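Local coordinates for 26S proteasome regulatory subunit rpn10 (Schizosaccharomyces pombe, PDB 2X5N), which protects ubiquitin chains against disassembly by deubiquitinating enzymes, thereby promoting protein degradation, as a regulatory subunit of the 26S proteasome, at residues Lys122-Leu127 with Gln153-Ala158. Sequence-based numbering, arbitrary orientation.
Sequences KNLIRL and QHFIDA
Phe155 lays the edge of its ring against the backbone of Leu124, where two neighbouring helices of the Rossmann-like von Willebrand A domain pack beside strand 136-143, which links them in sequence. The segments 122-127 and 153-158 run nearly parallel, their axes 25° apart and 8.6 Å at closest approach. With its CG anti to the backbone N (chi1 171°), Phe155 sends its ring across to helix 121-133, and CD1 comes to 3.2 Å from the carbonyl O of Leu124. That oxygen lies near the ring plane, so the meeting is a C-H edge against a carbonyl and not a ring face. Leu124 CD2 stands to one side of the ring plane, outward of the rim, 4.0 Å from Phe155 CD1, its side chain crossing that of Phe155 at about a right angle; Leu127 CB instead meets the edge, 4.1 Å from CE1 and near the plane. Ile138 and Ile140 of the strand and Ile90 of helix 86-98 also pack on Phe155, which puts the ring in the buried layer between helices and sheet. Trimming Phe155 to an alanine is likely to open a gap there and leave Leu124 and Leu127 without their aromatic neighbour. Farther toward the surface, Ile125 bridges the helices by two branches. CG1 stands beside the backbone N (chi1 -62°) and carries CD1 over to the backbone of helix 151-159, whereas CG2 packs on the CB of Ala158 at 4.2 Å. The imidazole of His154 turns from this apolar patch, and its ND1 is hydrogen-bonded to Glu121 at the start of helix 121-133. What His154 gives Ile125 is its inner part: CD1 of the isoleucine rests 4.0 Å from CB and 3.6 Å from the carbonyl O of His154.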
loop_
_atom_site.group_PDB
_atom_site.type_symbol
_atom_site.label_atom_id
_atom_site.label_comp_id
_atom_site.label_asym_id
_atom_site.label_seq_id
_atom_site.Cartn_x
_atom_site.Cartn_y
_atom_site.Cartn_z
ATOM N N LYS A 122 5.376 15.820 12.265
ATOM C CA LYS A 122 5.518 15.331 13.630
ATOM C C LYS A 122 4.623 14.113 13.827
ATOM O O LYS A 122 5.058 13.086 14.337
ATOM C CB LYS A 122 5.167 16.421 14.641
ATOM C CG LYS A 122 4.850 15.876 16.020
ATOM C CD LYS A 122 5.097 16.901 17.108
ATOM C CE LYS A 122 6.571 16.996 17.448
ATOM N NZ LYS A 122 6.755 17.381 18.869
ATOM N N ASN A 123 3.371 14.240 13.418
ATOM C CA ASN A 123 2.469 13.093 13.334
ATOM C C ASN A 123 2.859 11.875 12.514
ATOM O O ASN A 123 2.664 10.741 12.926
ATOM C CB ASN A 123 0.964 13.394 13.473
ATOM C CG ASN A 123 0.629 14.136 14.754
ATOM O OD1 ASN A 123 0.558 13.538 15.824
ATOM N ND2 ASN A 123 0.412 15.437 14.648
ATOM N N LEU A 124 3.423 12.145 11.338
ATOM C CA LEU A 124 3.937 11.092 10.473
ATOM C C LEU A 124 5.044 10.319 11.173
ATOM O O LEU A 124 5.110 9.102 11.069
ATOM C CB LEU A 124 4.473 11.673 9.162
ATOM C CG LEU A 124 3.473 11.873 8.026
ATOM C CD1 LEU A 124 4.184 12.424 6.803
ATOM C CD2 LEU A 124 2.773 10.568 7.695
ATOM N N ILE A 125 5.921 11.013 11.893
ATOM C CA ILE A 125 7.043 10.332 12.532
ATOM C C ILE A 125 6.558 9.505 13.716
ATOM O O ILE A 125 7.032 8.394 13.927
ATOM C CB ILE A 125 8.135 11.309 12.995
ATOM C CG1 ILE A 125 8.725 12.060 11.798
ATOM C CG2 ILE A 125 9.222 10.559 13.748
ATOM C CD1 ILE A 125 9.176 11.165 10.665
ATOM N N ARG A 126 5.623 10.044 14.487
ATOM C CA ARG A 126 4.984 9.277 15.544
ATOM C C ARG A 126 4.356 8.004 14.983
ATOM O O ARG A 126 4.512 6.936 15.568
ATOM C CB ARG A 126 3.899 10.096 16.240
ATOM C CG ARG A 126 4.446 11.156 17.189
ATOM C CD ARG A 126 3.317 11.922 17.858
ATOM N NE ARG A 126 3.822 13.012 18.685
ATOM C CZ ARG A 126 3.071 13.985 19.190
ATOM N NH1 ARG A 126 1.767 14.015 18.951
ATOM N NH2 ARG A 126 3.628 14.933 19.932
ATOM N N LEU A 127 3.650 8.122 13.851
ATOM C CA LEU A 127 3.039 6.962 13.188
ATOM C C LEU A 127 4.122 5.907 12.878
ATOM O O LEU A 127 3.955 4.712 13.166
ATOM C CB LEU A 127 2.309 7.403 11.912
ATOM C CG LEU A 127 0.935 8.057 12.089
ATOM C CD1 LEU A 127 0.546 8.863 10.846
ATOM C CD2 LEU A 127 -0.143 7.021 12.396
ATOM N N GLN A 153 10.082 10.305 3.090
ATOM C CA GLN A 153 11.398 9.700 3.263
ATOM C C GLN A 153 11.732 9.635 4.749
ATOM O O GLN A 153 12.252 8.637 5.235
ATOM C CB GLN A 153 12.480 10.478 2.504
ATOM C CG GLN A 153 13.885 9.892 2.641
ATOM C CD GLN A 153 14.031 8.531 1.991
ATOM O OE1 GLN A 153 13.782 8.374 0.799
ATOM N NE2 GLN A 153 14.452 7.540 2.769
ATOM N N HIS A 154 11.425 10.701 5.482
ATOM C CA HIS A 154 11.652 10.702 6.919
ATOM C C HIS A 154 10.780 9.664 7.630
ATOM O O HIS A 154 11.214 9.019 8.573
ATOM C CB HIS A 154 11.375 12.089 7.499
ATOM C CG HIS A 154 12.182 13.178 6.860
ATOM N ND1 HIS A 154 11.729 14.475 6.746
ATOM C CD2 HIS A 154 13.410 13.157 6.287
ATOM C CE1 HIS A 154 12.648 15.210 6.145
ATOM N NE2 HIS A 154 13.676 14.434 5.854
ATOM N N PHE A 155 9.546 9.518 7.175
ATOM C CA PHE A 155 8.632 8.511 7.694
ATOM C C PHE A 155 9.217 7.099 7.514
ATOM O O PHE A 155 9.286 6.302 8.458
ATOM C CB PHE A 155 7.296 8.644 6.962
ATOM C CG PHE A 155 6.310 7.519 7.248
ATOM C CD1 PHE A 155 5.421 7.584 8.307
ATOM C CD2 PHE A 155 6.275 6.404 6.437
ATOM C CE1 PHE A 155 4.525 6.567 8.555
ATOM C CE2 PHE A 155 5.381 5.378 6.679
ATOM C CZ PHE A 155 4.513 5.452 7.733
ATOM N N ILE A 156 9.629 6.784 6.295
ATOM C CA ILE A 156 10.171 5.457 6.041
ATOM C C ILE A 156 11.443 5.221 6.862
ATOM O O ILE A 156 11.649 4.145 7.392
ATOM C CB ILE A 156 10.374 5.223 4.526
ATOM C CG1 ILE A 156 9.004 5.069 3.854
ATOM C CG2 ILE A 156 11.189 3.958 4.292
ATOM C CD1 ILE A 156 8.321 3.760 4.180
ATOM N N ASP A 157 12.296 6.232 6.977
ATOM C CA ASP A 157 13.519 6.095 7.741
ATOM C C ASP A 157 13.201 5.801 9.204
ATOM O O ASP A 157 13.889 5.013 9.839
ATOM C CB ASP A 157 14.387 7.365 7.653
ATOM C CG ASP A 157 15.018 7.550 6.296
ATOM O OD1 ASP A 157 15.178 6.545 5.580
ATOM O OD2 ASP A 157 15.368 8.704 5.960
ATOM N N ALA A 158 12.133 6.408 9.729
ATOM C CA ALA A 158 11.754 6.211 11.131
ATOM C C ALA A 158 11.107 4.848 11.388
ATOM O O ALA A 158 11.184 4.319 12.499
ATOM C CB ALA A 158 10.818 7.316 11.588
#